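PDB 1RVK: isomerase/lactonizing enzyme from Agrobacterium tumefaciens, which is of unknown function but, as a magnesium-binding member of the enolase superfamily, probably abstracts a proton alpha to a carboxylate to form an enolate intermediate. Local coordinates for residues S247-E258 with W270-R280. Sequence-based numbering, arbitrary orientation.
Sequences SDNLDIPVVGPE and WIKAGACDILR. With MG (magnesium ion), chain B.
Val-254 to Gly-256 and Ile-278 to Arg-280 run as parallel strands, axes 4.4 Å apart at 26°, with Gly-256 N bonded to Ile-278 O and Val-254 O taking the amides of both Asp-277 and Ile-278. Asp-277 suits the strand entrance because its carboxylate can act as a surrogate backbone acceptor: OD2 receives Val-254 N at 2.9 Å through its anti lone pair. On one face of the sheet, beta-branched Val-255 and Ile-278, which suit an extended strand, cross at a slant and press close, Val-255 CG2 lying 3.3 Å from Ile-278 CD1. Pro-257, after a cis peptide bond, lays its ring flank over the indole of Trp-270, a CH-pi contact with CB 3.4 Å from the six-membered ring centroid; Ala-275 CB lies toward the rim of the opposite face. At the barrel's active-site end, Glu-258 and Arg-280, both with CG anti to N, extend the same way, bringing carboxylate and guanidinium together, planes 60° apart. Glu-258 OE1 binds magnesium at 2.1 Å and also accepts, on its anti side, Arg-280 NE at 3.0 Å; Arg-280 NH1 reaches the same oxygen from above the carboxylate plane. This side-on grip probably steadies the metal ligand; Arg-280 NH1 also forms a salt bridge with Glu-329. Asp-206 and Glu-232 complete the protein ligands. Helix 263-272 links these neighbouring TIM-barrel strands in a beta-alpha-beta unit, flanked by strands 230-232 and 306-308, with helix 240-249 packed against Trp-270.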
loop_
_atom_site.group_PDB
_atom_site.type_symbol
_atom_site.label_atom_id
_atom_site.label_comp_id
_atom_site.label_asym_id
_atom_site.label_seq_id
_atom_site.Cartn_x
_atom_site.Cartn_y
_atom_site.Cartn_z
ATOM N N SER A 247 -17.369 0.293 -15.484
ATOM C CA SER A 247 -16.816 -0.963 -15.980
ATOM C C SER A 247 -17.583 -1.438 -17.212
ATOM O O SER A 247 -16.997 -1.924 -18.171
ATOM C CB SER A 247 -16.874 -2.038 -14.889
ATOM O OG SER A 247 -16.007 -1.710 -13.814
ATOM N N ASP A 248 -18.900 -1.297 -17.186
ATOM C CA ASP A 248 -19.703 -1.725 -18.322
ATOM C C ASP A 248 -19.485 -0.844 -19.552
ATOM O O ASP A 248 -19.745 -1.271 -20.678
ATOM C CB ASP A 248 -21.186 -1.742 -17.943
ATOM C CG ASP A 248 -21.548 -2.931 -17.068
ATOM O OD1 ASP A 248 -22.698 -2.992 -16.583
ATOM O OD2 ASP A 248 -20.682 -3.812 -16.872
ATOM N N ASN A 249 -18.994 0.374 -19.339
ATOM C CA ASN A 249 -18.770 1.299 -20.445
ATOM C C ASN A 249 -17.330 1.433 -20.937
ATOM O O ASN A 249 -17.082 2.099 -21.939
ATOM C CB ASN A 249 -19.307 2.691 -20.087
ATOM C CG ASN A 249 -20.823 2.754 -20.111
ATOM O OD1 ASN A 249 -21.494 2.363 -19.155
ATOM N ND2 ASN A 249 -21.370 3.230 -21.222
ATOM N N LEU A 250 -16.381 0.819 -20.238
ATOM C CA LEU A 250 -14.981 0.899 -20.651
ATOM C C LEU A 250 -14.441 -0.454 -21.077
ATOM O O LEU A 250 -14.893 -1.484 -20.592
ATOM C CB LEU A 250 -14.101 1.415 -19.506
ATOM C CG LEU A 250 -14.219 2.861 -19.032
ATOM C CD1 LEU A 250 -13.099 3.146 -18.038
ATOM C CD2 LEU A 250 -14.114 3.812 -20.215
ATOM N N ASP A 251 -13.471 -0.445 -21.984
ATOM C CA ASP A 251 -12.842 -1.680 -22.428
ATOM C C ASP A 251 -11.671 -1.979 -21.489
ATOM O O ASP A 251 -11.419 -3.131 -21.141
ATOM C CB ASP A 251 -12.333 -1.542 -23.867
ATOM C CG ASP A 251 -13.438 -1.707 -24.898
ATOM O OD1 ASP A 251 -13.163 -1.509 -26.100
ATOM O OD2 ASP A 251 -14.578 -2.044 -24.509
ATOM N N ILE A 252 -10.966 -0.929 -21.075
ATOM C CA ILE A 252 -9.821 -1.080 -20.178
ATOM C C ILE A 252 -10.266 -1.606 -18.816
ATOM O O ILE A 252 -11.294 -1.186 -18.277
ATOM C CB ILE A 252 -9.064 0.270 -19.990
ATOM C CG1 ILE A 252 -7.833 0.061 -19.103
ATOM C CG2 ILE A 252 -9.984 1.316 -19.366
ATOM C CD1 ILE A 252 -6.915 1.281 -19.015
ATOM N N PRO A 253 -9.506 -2.553 -18.248
ATOM C CA PRO A 253 -9.862 -3.109 -16.940
ATOM C C PRO A 253 -9.885 -2.057 -15.833
ATOM O O PRO A 253 -9.030 -1.168 -15.778
ATOM C CB PRO A 253 -8.779 -4.158 -16.705
ATOM C CG PRO A 253 -8.469 -4.629 -18.104
ATOM C CD PRO A 253 -8.406 -3.320 -18.862
ATOM N N VAL A 254 -10.884 -2.168 -14.963
ATOM C CA VAL A 254 -11.029 -1.276 -13.824
ATOM C C VAL A 254 -10.600 -2.085 -12.606
ATOM O O VAL A 254 -11.081 -3.198 -12.402
ATOM C CB VAL A 254 -12.499 -0.834 -13.640
ATOM C CG1 VAL A 254 -12.662 -0.079 -12.327
ATOM C CG2 VAL A 254 -12.921 0.040 -14.803
ATOM N N VAL A 255 -9.690 -1.536 -11.807
ATOM C CA VAL A 255 -9.213 -2.229 -10.612
ATOM C C VAL A 255 -9.677 -1.479 -9.372
ATOM O O VAL A 255 -9.607 -0.254 -9.322
ATOM C CB VAL A 255 -7.671 -2.323 -10.586
ATOM C CG1 VAL A 255 -7.212 -3.114 -9.366
ATOM C CG2 VAL A 255 -7.179 -2.983 -11.851
ATOM N N GLY A 256 -10.164 -2.219 -8.383
ATOM C CA GLY A 256 -10.637 -1.599 -7.160
ATOM C C GLY A 256 -11.344 -2.604 -6.271
ATOM O O GLY A 256 -11.469 -3.767 -6.640
ATOM N N PRO A 257 -11.801 -2.193 -5.079
ATOM C CA PRO A 257 -11.669 -0.844 -4.534
ATOM C C PRO A 257 -10.426 -0.751 -3.656
ATOM O O PRO A 257 -10.099 -1.695 -2.940
ATOM C CB PRO A 257 -12.948 -0.687 -3.731
ATOM C CG PRO A 257 -13.106 -2.057 -3.127
ATOM C CD PRO A 257 -12.711 -3.011 -4.252
ATOM N N GLU A 258 -9.727 0.378 -3.708
ATOM C CA GLU A 258 -8.541 0.518 -2.876
ATOM C C GLU A 258 -8.831 1.105 -1.504
ATOM O O GLU A 258 -8.470 0.515 -0.485
ATOM C CB GLU A 258 -7.487 1.397 -3.548
ATOM C CG GLU A 258 -6.223 1.504 -2.703
ATOM C CD GLU A 258 -5.238 2.506 -3.240
ATOM O OE1 GLU A 258 -4.795 2.332 -4.388
ATOM O OE2 GLU A 258 -4.902 3.461 -2.514
ATOM N N TRP A 270 -18.162 -5.920 -4.270
ATOM C CA TRP A 270 -17.666 -5.410 -5.540
ATOM C C TRP A 270 -17.626 -6.535 -6.568
ATOM O O TRP A 270 -17.899 -6.318 -7.744
ATOM C CB TRP A 270 -16.278 -4.778 -5.367
ATOM C CG TRP A 270 -16.353 -3.351 -4.899
ATOM C CD1 TRP A 270 -16.956 -2.889 -3.763
ATOM C CD2 TRP A 270 -15.856 -2.196 -5.586
ATOM N NE1 TRP A 270 -16.870 -1.515 -3.704
ATOM C CE2 TRP A 270 -16.200 -1.067 -4.811
ATOM C CE3 TRP A 270 -15.154 -2.007 -6.782
ATOM C CZ2 TRP A 270 -15.866 0.236 -5.195
ATOM C CZ3 TRP A 270 -14.821 -0.712 -7.162
ATOM C CH2 TRP A 270 -15.178 0.392 -6.369
ATOM N N ILE A 271 -17.313 -7.747 -6.120
ATOM C CA ILE A 271 -17.276 -8.887 -7.031
ATOM C C ILE A 271 -18.695 -9.274 -7.435
ATOM O O ILE A 271 -18.991 -9.469 -8.616
ATOM C CB ILE A 271 -16.592 -10.116 -6.374
ATOM C CG1 ILE A 271 -15.105 -9.825 -6.156
ATOM C CG2 ILE A 271 -16.768 -11.349 -7.255
ATOM C CD1 ILE A 271 -14.346 -10.953 -5.484
ATOM N N LYS A 272 -19.572 -9.371 -6.442
ATOM C CA LYS A 272 -20.961 -9.755 -6.667
ATOM C C LYS A 272 -21.697 -8.815 -7.617
ATOM O O LYS A 272 -22.508 -9.258 -8.439
ATOM C CB LYS A 272 -21.698 -9.813 -5.325
ATOM C CG LYS A 272 -23.116 -10.372 -5.392
ATOM C CD LYS A 272 -23.119 -11.792 -5.934
ATOM C CE LYS A 272 -24.468 -12.468 -5.735
ATOM N NZ LYS A 272 -24.736 -12.756 -4.299
ATOM N N ALA A 273 -21.410 -7.520 -7.512
ATOM C CA ALA A 273 -22.070 -6.525 -8.347
ATOM C C ALA A 273 -21.348 -6.260 -9.663
ATOM O O ALA A 273 -21.842 -5.506 -10.499
ATOM C CB ALA A 273 -22.222 -5.222 -7.574
ATOM N N GLY A 274 -20.186 -6.881 -9.846
ATOM C CA GLY A 274 -19.421 -6.675 -11.063
ATOM C C GLY A 274 -18.946 -5.241 -11.191
ATOM O O GLY A 274 -18.971 -4.665 -12.281
ATOM N N ALA A 275 -18.497 -4.664 -10.079
ATOM C CA ALA A 275 -18.037 -3.279 -10.057
ATOM C C ALA A 275 -16.596 -3.093 -10.518
ATOM O O ALA A 275 -16.147 -1.963 -10.713
ATOM C CB ALA A 275 -18.205 -2.702 -8.658
ATOM N N CYS A 276 -15.871 -4.193 -10.681
ATOM C CA CYS A 276 -14.485 -4.118 -11.127
ATOM C C CYS A 276 -14.102 -5.376 -11.898
ATOM O O CYS A 276 -14.788 -6.396 -11.811
ATOM C CB CYS A 276 -13.553 -3.956 -9.927
ATOM S SG CYS A 276 -13.652 -5.307 -8.737
ATOM N N ASP A 277 -13.007 -5.289 -12.649
ATOM C CA ASP A 277 -12.502 -6.411 -13.440
ATOM C C ASP A 277 -11.330 -7.065 -12.713
ATOM O O ASP A 277 -11.015 -8.234 -12.941
ATOM C CB ASP A 277 -12.036 -5.913 -14.806
ATOM C CG ASP A 277 -13.126 -5.164 -15.548
ATOM O OD1 ASP A 277 -14.122 -5.807 -15.947
ATOM O OD2 ASP A 277 -12.992 -3.933 -15.717
ATOM N N ILE A 278 -10.684 -6.286 -11.852
ATOM C CA ILE A 278 -9.550 -6.745 -11.051
ATOM C C ILE A 278 -9.825 -6.203 -9.653
ATOM O O ILE A 278 -10.167 -5.030 -9.501
ATOM C CB ILE A 278 -8.217 -6.142 -11.552
ATOM C CG1 ILE A 278 -7.984 -6.506 -13.021
ATOM C CG2 ILE A 278 -7.064 -6.640 -10.693
ATOM C CD1 ILE A 278 -6.829 -5.745 -13.657
ATOM N N LEU A 279 -9.687 -7.045 -8.635
ATOM C CA LEU A 279 -9.941 -6.606 -7.269
ATOM C C LEU A 279 -8.706 -5.914 -6.701
ATOM O O LEU A 279 -7.604 -6.037 -7.242
ATOM C CB LEU A 279 -10.305 -7.808 -6.392
ATOM C CG LEU A 279 -10.999 -7.525 -5.055
ATOM C CD1 LEU A 279 -12.363 -6.885 -5.316
ATOM C CD2 LEU A 279 -11.157 -8.831 -4.267
ATOM N N ARG A 280 -8.891 -5.168 -5.619
ATOM C CA ARG A 280 -7.763 -4.498 -4.984
ATOM C C ARG A 280 -7.902 -4.635 -3.478
ATOM O O ARG A 280 -9.010 -4.682 -2.942
ATOM C CB ARG A 280 -7.706 -3.019 -5.373
ATOM C CG ARG A 280 -6.411 -2.302 -4.951
ATOM C CD ARG A 280 -6.143 -1.141 -5.906
ATOM N NE ARG A 280 -4.946 -0.342 -5.633
ATOM C CZ ARG A 280 -3.688 -0.765 -5.748
ATOM N NH1 ARG A 280 -2.686 0.070 -5.494
ATOM N NH2 ARG A 280 -3.421 -2.018 -6.092
HETATM MG MG MG B . -4.226 3.831 -5.736
HETATM O O HOH W 1 -15.703 -4.965 -17.827
HETATM O O HOH W 2 -13.680 -2.287 -17.608
HETATM O O HOH W 3 -3.878 5.330 -4.043
HETATM O O HOH W 4 -6.324 4.546 -6.004
HETATM O O HOH W 5 -1.955 3.509 -5.678
#